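Local atomic coordinates of stress responsive alpha-beta protein (Jannaschia sp., PDB entry 3BB5), a protein that is of unknown function but forms a dimer of ferredoxin-like alpha-beta subunits and belongs to the stress-responsive A/B barrel domain family. Residues L24-P29 with G113-D118; T56-G61 with F77-T82. One frame throughout, in Å; residues are numbered along the deposited sequence.

Contact 1 of 2, residues L24-P29 with G113-D118; sequences LVMLEP and GILVVD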
loop_
_atom_site.group_PDB
_atom_site.type_symbol
_atom_site.label_atom_id
_atom_site.label_comp_id
_atom_site.label_asym_id
_atom_site.label_seq_id
_atom_site.Cartn_x
_atom_site.Cartn_y
_atom_site.Cartn_z
ATOM N N LEU A 24 -2.260 4.379 2.109
ATOM C CA LEU A 24 -1.488 4.114 0.913
ATOM C C LEU A 24 -2.151 4.790 -0.271
ATOM O O LEU A 24 -3.343 4.623 -0.511
ATOM C CB LEU A 24 -1.369 2.605 0.654
ATOM C CG LEU A 24 -0.901 2.175 -0.770
ATOM C CD1 LEU A 24 0.610 2.501 -1.064
ATOM C CD2 LEU A 24 -1.194 0.658 -1.045
ATOM N N VAL A 25 -1.357 5.541 -1.022
ATOM C CA VAL A 25 -1.856 6.329 -2.148
ATOM C C VAL A 25 -1.048 5.929 -3.388
ATOM O O VAL A 25 0.163 6.138 -3.415
ATOM C CB VAL A 25 -1.724 7.870 -1.865
ATOM C CG1 VAL A 25 -2.246 8.691 -3.034
ATOM C CG2 VAL A 25 -2.419 8.238 -0.544
HETATM N N MSE A 26 -1.723 5.308 -4.367
HETATM C CA MSE A 26 -1.119 4.905 -5.649
HETATM C C MSE A 26 -1.557 5.817 -6.795
HETATM O O MSE A 26 -2.730 6.121 -6.955
HETATM C CB MSE A 26 -1.461 3.449 -5.965
HETATM C CG MSE A 26 -1.051 2.448 -4.869
HETATM SE SE MSE A 26 0.860 2.464 -4.465
HETATM C CE MSE A 26 1.555 2.115 -6.266
ATOM N N LEU A 27 -0.593 6.273 -7.584
ATOM C CA LEU A 27 -0.827 7.382 -8.502
ATOM C C LEU A 27 -0.687 6.887 -9.902
ATOM O O LEU A 27 0.157 6.066 -10.152
ATOM C CB LEU A 27 0.170 8.510 -8.255
ATOM C CG LEU A 27 0.112 9.208 -6.890
ATOM C CD1 LEU A 27 1.346 10.128 -6.748
ATOM C CD2 LEU A 27 -1.206 9.993 -6.671
ATOM N N GLU A 28 -1.539 7.412 -10.786
ATOM C CA GLU A 28 -1.563 7.159 -12.231
ATOM C C GLU A 28 -1.217 8.476 -12.998
ATOM O O GLU A 28 -2.118 9.228 -13.390
ATOM C CB GLU A 28 -2.986 6.696 -12.589
ATOM C CG GLU A 28 -3.093 5.618 -13.574
ATOM C CD GLU A 28 -4.544 5.349 -13.960
ATOM O OE1 GLU A 28 -5.345 5.008 -13.042
ATOM O OE2 GLU A 28 -4.854 5.473 -15.173
ATOM N N PRO A 29 0.090 8.781 -13.182
ATOM C CA PRO A 29 0.476 10.040 -13.852
ATOM C C PRO A 29 -0.110 10.192 -15.249
ATOM O O PRO A 29 -0.244 9.195 -15.960
ATOM C CB PRO A 29 2.008 9.959 -13.919
ATOM C CG PRO A 29 2.388 9.024 -12.829
ATOM C CD PRO A 29 1.273 8.005 -12.750
ATOM N N GLY A 113 -7.665 8.884 -10.999
ATOM C CA GLY A 113 -6.357 8.220 -11.199
ATOM C C GLY A 113 -5.533 8.082 -9.937
ATOM O O GLY A 113 -4.311 7.923 -10.006
ATOM N N ILE A 114 -6.209 8.161 -8.790
ATOM C CA ILE A 114 -5.592 8.049 -7.469
ATOM C C ILE A 114 -6.387 7.019 -6.659
ATOM O O ILE A 114 -7.576 7.221 -6.404
ATOM C CB ILE A 114 -5.629 9.393 -6.691
ATOM C CG1 ILE A 114 -4.875 10.492 -7.466
ATOM C CG2 ILE A 114 -5.075 9.185 -5.249
ATOM C CD1 ILE A 114 -5.100 11.927 -6.938
ATOM N N LEU A 115 -5.705 5.920 -6.322
ATOM C CA LEU A 115 -6.181 4.827 -5.450
ATOM C C LEU A 115 -5.752 5.085 -4.022
ATOM O O LEU A 115 -4.577 5.275 -3.785
ATOM C CB LEU A 115 -5.543 3.496 -5.891
ATOM C CG LEU A 115 -5.919 2.274 -5.052
ATOM C CD1 LEU A 115 -7.305 1.842 -5.374
ATOM C CD2 LEU A 115 -4.982 1.147 -5.278
ATOM N N VAL A 116 -6.691 5.100 -3.081
ATOM C CA VAL A 116 -6.350 5.326 -1.694
ATOM C C VAL A 116 -6.948 4.153 -0.884
ATOM O O VAL A 116 -8.141 3.855 -0.984
ATOM C CB VAL A 116 -6.843 6.683 -1.227
ATOM C CG1 VAL A 116 -6.448 6.940 0.208
ATOM C CG2 VAL A 116 -6.307 7.750 -2.130
ATOM N N VAL A 117 -6.066 3.470 -0.147
ATOM C CA VAL A 117 -6.386 2.399 0.801
ATOM C C VAL A 117 -6.109 2.910 2.215
ATOM O O VAL A 117 -5.172 3.654 2.431
ATOM C CB VAL A 117 -5.465 1.193 0.555
ATOM C CG1 VAL A 117 -5.615 0.169 1.642
ATOM C CG2 VAL A 117 -5.718 0.581 -0.849
ATOM N N ASP A 118 -6.932 2.535 3.174
ATOM C CA ASP A 118 -6.699 2.924 4.576
ATOM C C ASP A 118 -6.745 1.674 5.436
ATOM O O ASP A 118 -7.796 1.288 5.913
ATOM C CB ASP A 118 -7.743 3.942 5.044
ATOM C CG ASP A 118 -7.631 5.319 4.303
ATOM O OD1 ASP A 118 -6.617 6.030 4.539
ATOM O OD2 ASP A 118 -8.563 5.673 3.508
#

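Contact 2 of 2, residues T56-G61 with F77-T82; sequences TEFRHG and FLCTFT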
loop_
_atom_site.group_PDB
_atom_site.type_symbol
_atom_site.label_atom_id
_atom_site.label_comp_id
_atom_site.label_asym_id
_atom_site.label_seq_id
_atom_site.Cartn_x
_atom_site.Cartn_y
_atom_site.Cartn_z
ATOM N N THR A 56 3.529 9.160 11.859
ATOM C CA THR A 56 4.754 8.639 12.400
ATOM C C THR A 56 5.811 8.300 11.331
ATOM O O THR A 56 7.008 8.263 11.638
ATOM C CB THR A 56 4.438 7.429 13.263
ATOM O OG1 THR A 56 3.722 6.481 12.470
ATOM C CG2 THR A 56 3.565 7.847 14.419
ATOM N N GLU A 57 5.383 8.078 10.086
ATOM C CA GLU A 57 6.290 7.750 9.002
ATOM C C GLU A 57 5.649 8.057 7.643
ATOM O O GLU A 57 4.481 7.796 7.420
ATOM C CB GLU A 57 6.673 6.292 9.096
ATOM C CG GLU A 57 7.849 5.882 8.221
ATOM C CD GLU A 57 8.072 4.368 8.228
ATOM O OE1 GLU A 57 8.591 3.841 9.257
ATOM O OE2 GLU A 57 7.691 3.707 7.221
ATOM N N PHE A 58 6.435 8.688 6.770
ATOM C CA PHE A 58 6.041 9.051 5.427
ATOM C C PHE A 58 7.140 8.576 4.467
ATOM O O PHE A 58 8.296 8.862 4.649
ATOM C CB PHE A 58 5.788 10.555 5.296
ATOM C CG PHE A 58 5.495 10.990 3.868
ATOM C CD1 PHE A 58 4.255 10.765 3.303
ATOM C CD2 PHE A 58 6.473 11.588 3.085
ATOM C CE1 PHE A 58 3.985 11.118 1.997
ATOM C CE2 PHE A 58 6.202 11.941 1.784
ATOM C CZ PHE A 58 4.942 11.702 1.238
ATOM N N ARG A 59 6.737 7.810 3.468
ATOM C CA ARG A 59 7.622 7.166 2.517
ATOM C C ARG A 59 7.011 7.188 1.111
ATOM O O ARG A 59 5.803 7.043 0.941
ATOM C CB ARG A 59 7.820 5.701 2.918
ATOM C CG ARG A 59 8.650 5.490 4.173
ATOM C CD ARG A 59 10.123 5.835 3.980
ATOM N NE ARG A 59 10.908 5.207 5.039
ATOM C CZ ARG A 59 11.037 5.681 6.277
ATOM N NH1 ARG A 59 10.472 6.829 6.635
ATOM N NH2 ARG A 59 11.749 5.000 7.169
ATOM N N HIS A 60 7.854 7.362 0.103
ATOM C CA HIS A 60 7.394 7.445 -1.278
ATOM C C HIS A 60 8.417 6.854 -2.249
ATOM O O HIS A 60 9.621 6.883 -1.988
ATOM C CB HIS A 60 7.041 8.889 -1.649
ATOM C CG HIS A 60 8.170 9.860 -1.503
ATOM N ND1 HIS A 60 9.073 10.109 -2.513
ATOM C CD2 HIS A 60 8.516 10.679 -0.479
ATOM C CE1 HIS A 60 9.938 11.028 -2.110
ATOM N NE2 HIS A 60 9.633 11.377 -0.873
ATOM N N GLY A 61 7.939 6.312 -3.376
ATOM C CA GLY A 61 8.871 5.882 -4.413
ATOM C C GLY A 61 8.231 5.250 -5.626
ATOM O O GLY A 61 7.024 5.090 -5.654
ATOM N N PHE A 77 2.815 6.345 -2.400
ATOM C CA PHE A 77 3.326 6.682 -1.079
ATOM C C PHE A 77 2.511 6.079 0.032
ATOM O O PHE A 77 1.462 5.538 -0.213
ATOM C CB PHE A 77 3.549 8.195 -0.913
ATOM C CG PHE A 77 2.313 9.052 -1.075
ATOM C CD1 PHE A 77 1.964 9.546 -2.301
ATOM C CD2 PHE A 77 1.569 9.441 0.029
ATOM C CE1 PHE A 77 0.875 10.390 -2.440
ATOM C CE2 PHE A 77 0.489 10.254 -0.091
ATOM C CZ PHE A 77 0.138 10.744 -1.327
ATOM N N LEU A 78 3.086 6.121 1.234
ATOM C CA LEU A 78 2.541 5.532 2.455
ATOM C C LEU A 78 2.682 6.527 3.618
ATOM O O LEU A 78 3.788 7.017 3.880
ATOM C CB LEU A 78 3.283 4.247 2.829
ATOM C CG LEU A 78 2.539 3.457 3.922
ATOM C CD1 LEU A 78 1.397 2.542 3.314
ATOM C CD2 LEU A 78 3.489 2.647 4.806
ATOM N N CYS A 79 1.563 6.821 4.290
ATOM C CA CYS A 79 1.585 7.460 5.593
ATOM C C CYS A 79 1.094 6.497 6.625
ATOM O O CYS A 79 0.072 5.870 6.438
ATOM C CB CYS A 79 0.676 8.682 5.653
ATOM S SG CYS A 79 0.909 9.708 4.309
ATOM N N THR A 80 1.822 6.414 7.723
ATOM C CA THR A 80 1.419 5.659 8.887
ATOM C C THR A 80 0.894 6.671 9.920
ATOM O O THR A 80 1.626 7.556 10.297
ATOM C CB THR A 80 2.635 4.883 9.446
ATOM O OG1 THR A 80 3.100 3.966 8.445
ATOM C CG2 THR A 80 2.287 4.121 10.722
ATOM N N PHE A 81 -0.359 6.525 10.355
ATOM C CA PHE A 81 -0.964 7.376 11.383
ATOM C C PHE A 81 -1.251 6.614 12.659
ATOM O O PHE A 81 -1.572 5.424 12.643
ATOM C CB PHE A 81 -2.272 7.987 10.876
ATOM C CG PHE A 81 -2.110 8.838 9.650
ATOM C CD1 PHE A 81 -1.552 10.087 9.741
ATOM C CD2 PHE A 81 -2.503 8.379 8.395
ATOM C CE1 PHE A 81 -1.398 10.886 8.621
ATOM C CE2 PHE A 81 -2.349 9.184 7.287
ATOM C CZ PHE A 81 -1.778 10.439 7.418
ATOM N N THR A 82 -1.095 7.314 13.774
ATOM C CA THR A 82 -1.442 6.788 15.070
ATOM C C THR A 82 -2.927 6.397 15.129
ATOM O O THR A 82 -3.287 5.410 15.741
ATOM C CB THR A 82 -1.112 7.825 16.163
ATOM O OG1 THR A 82 0.309 7.936 16.268
ATOM C CG2 THR A 82 -1.675 7.396 17.529
#

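Contact 1 of 2, residues L24-P29 with G113-D118
Leu24 and Val117 face each other as an antiparallel hydrogen-bonded pair, Leu24 N giving to Val117 O at 3.0 Å and Val117 N returning the bond to Leu24 O. Their side chains share a face with Met26 and Leu115. Val25, in an antiparallel non-hydrogen-bonded pair with Val116, points to the other face; its CG1, anti to the backbone N (chi1 -180°), lies alongside CG2 of Ile114, 3.6 Å from it. Strand 21-27 is inner and 114-120 outermost, within the chain, in the ferredoxin-like sheet; on the Val25 face, Leu27 meets helices 34-48 and 94-105, while Leu24, Met26 and Val117 on the other face pack on the second subunit. Selenomethionine Met26 exchanges two backbone bonds with Leu115, Met26 N lying 2.9 Å from Leu115 O. Met26 CB and Leu115 CB lie 4.1 Å apart, the side chains side by side, before bends at chi2 and chi3 carry the selenium end away from Leu115. Leu27 reaches back toward the partner strand, its CD2 3.8 Å from Ile114 CG1. Glu28 N bonds Gly113 O at 2.9 Å, though bent to 135° at the hydrogen, while Glu28 OE1 forms a salt bridge with Arg72.

Contact 2 of 2, residues T56-G61 with F77-T82
Phe58 and Phe77 meet on the helix-facing side of the antiparallel beta-hairpin that consecutive strands 55-62 and 75-81 form in the ferredoxin-like sheet, CE1 of Phe58 coming within 3.5 Å of CD2 of Phe77. The ring planes meet obliquely, at 55°. With CG anti to the backbone N (chi1 175°), the Phe58 ring swings across toward the partner strand, where Cys79 SG sits in its plane at the ring edge, 3.7 Å from Phe58 CD1. Cutting Phe58 back to an alanine is likely to remove the ring edge that meets Cys79 SG and open a gap beside the Phe77 ring. CB of His60 touches CB of Phe77 at 3.6 Å, while the imidazole turns away and is held at both nitrogens, ND1 by Tyr75 and NE2 by Asp46.

Arg59 and Leu78 exchange two backbone bonds, Leu78 N to Arg59 O being 2.9 Å, and Thr80 N gives a straight bond to Glu57 O at 3.0 Å. Toward the exposed end, Thr80 O accepts from Thr56 N at 2.9 Å, nearly in line with the carbonyl, and from Thr56 OG1 at 3.2 Å, well above the carbonyl plane. On the face opposite the rings, Glu57 OE2 bonds Tyr22 OH of the second subunit, against which Arg59 and Leu78 also pack. Strand 55-62 is outermost within the chain; helix 34-48 lies against Phe58, His60 and Phe77, helix 84-92 against Phe77 and Cys79, and strand 21-27 flanks strand 75-81 on its other side.

Contacts 1 and 2 join the two outermost strands of the four-stranded sheet to its inner pair, and contact 2 is nested in the chain loop that contact 1 closes. The inner strands connect them: Val25 O lies 2.8 Å from Phe77 N, a probable hydrogen bond, and Leu24 packs on Leu78. Contact 1 is largely buried, with mostly aliphatic side chains on both faces, selenomethionine Met26 among them, and acidic Glu28 and Asp118 at its ends. Contact 2 is partly buried: aromatic rings and a sulfur fill its helix-facing side, Thr56 and Thr82 lie at an exposed end, and Glu57 and Arg59 are on the face turned to the second subunit, which both contacts touch.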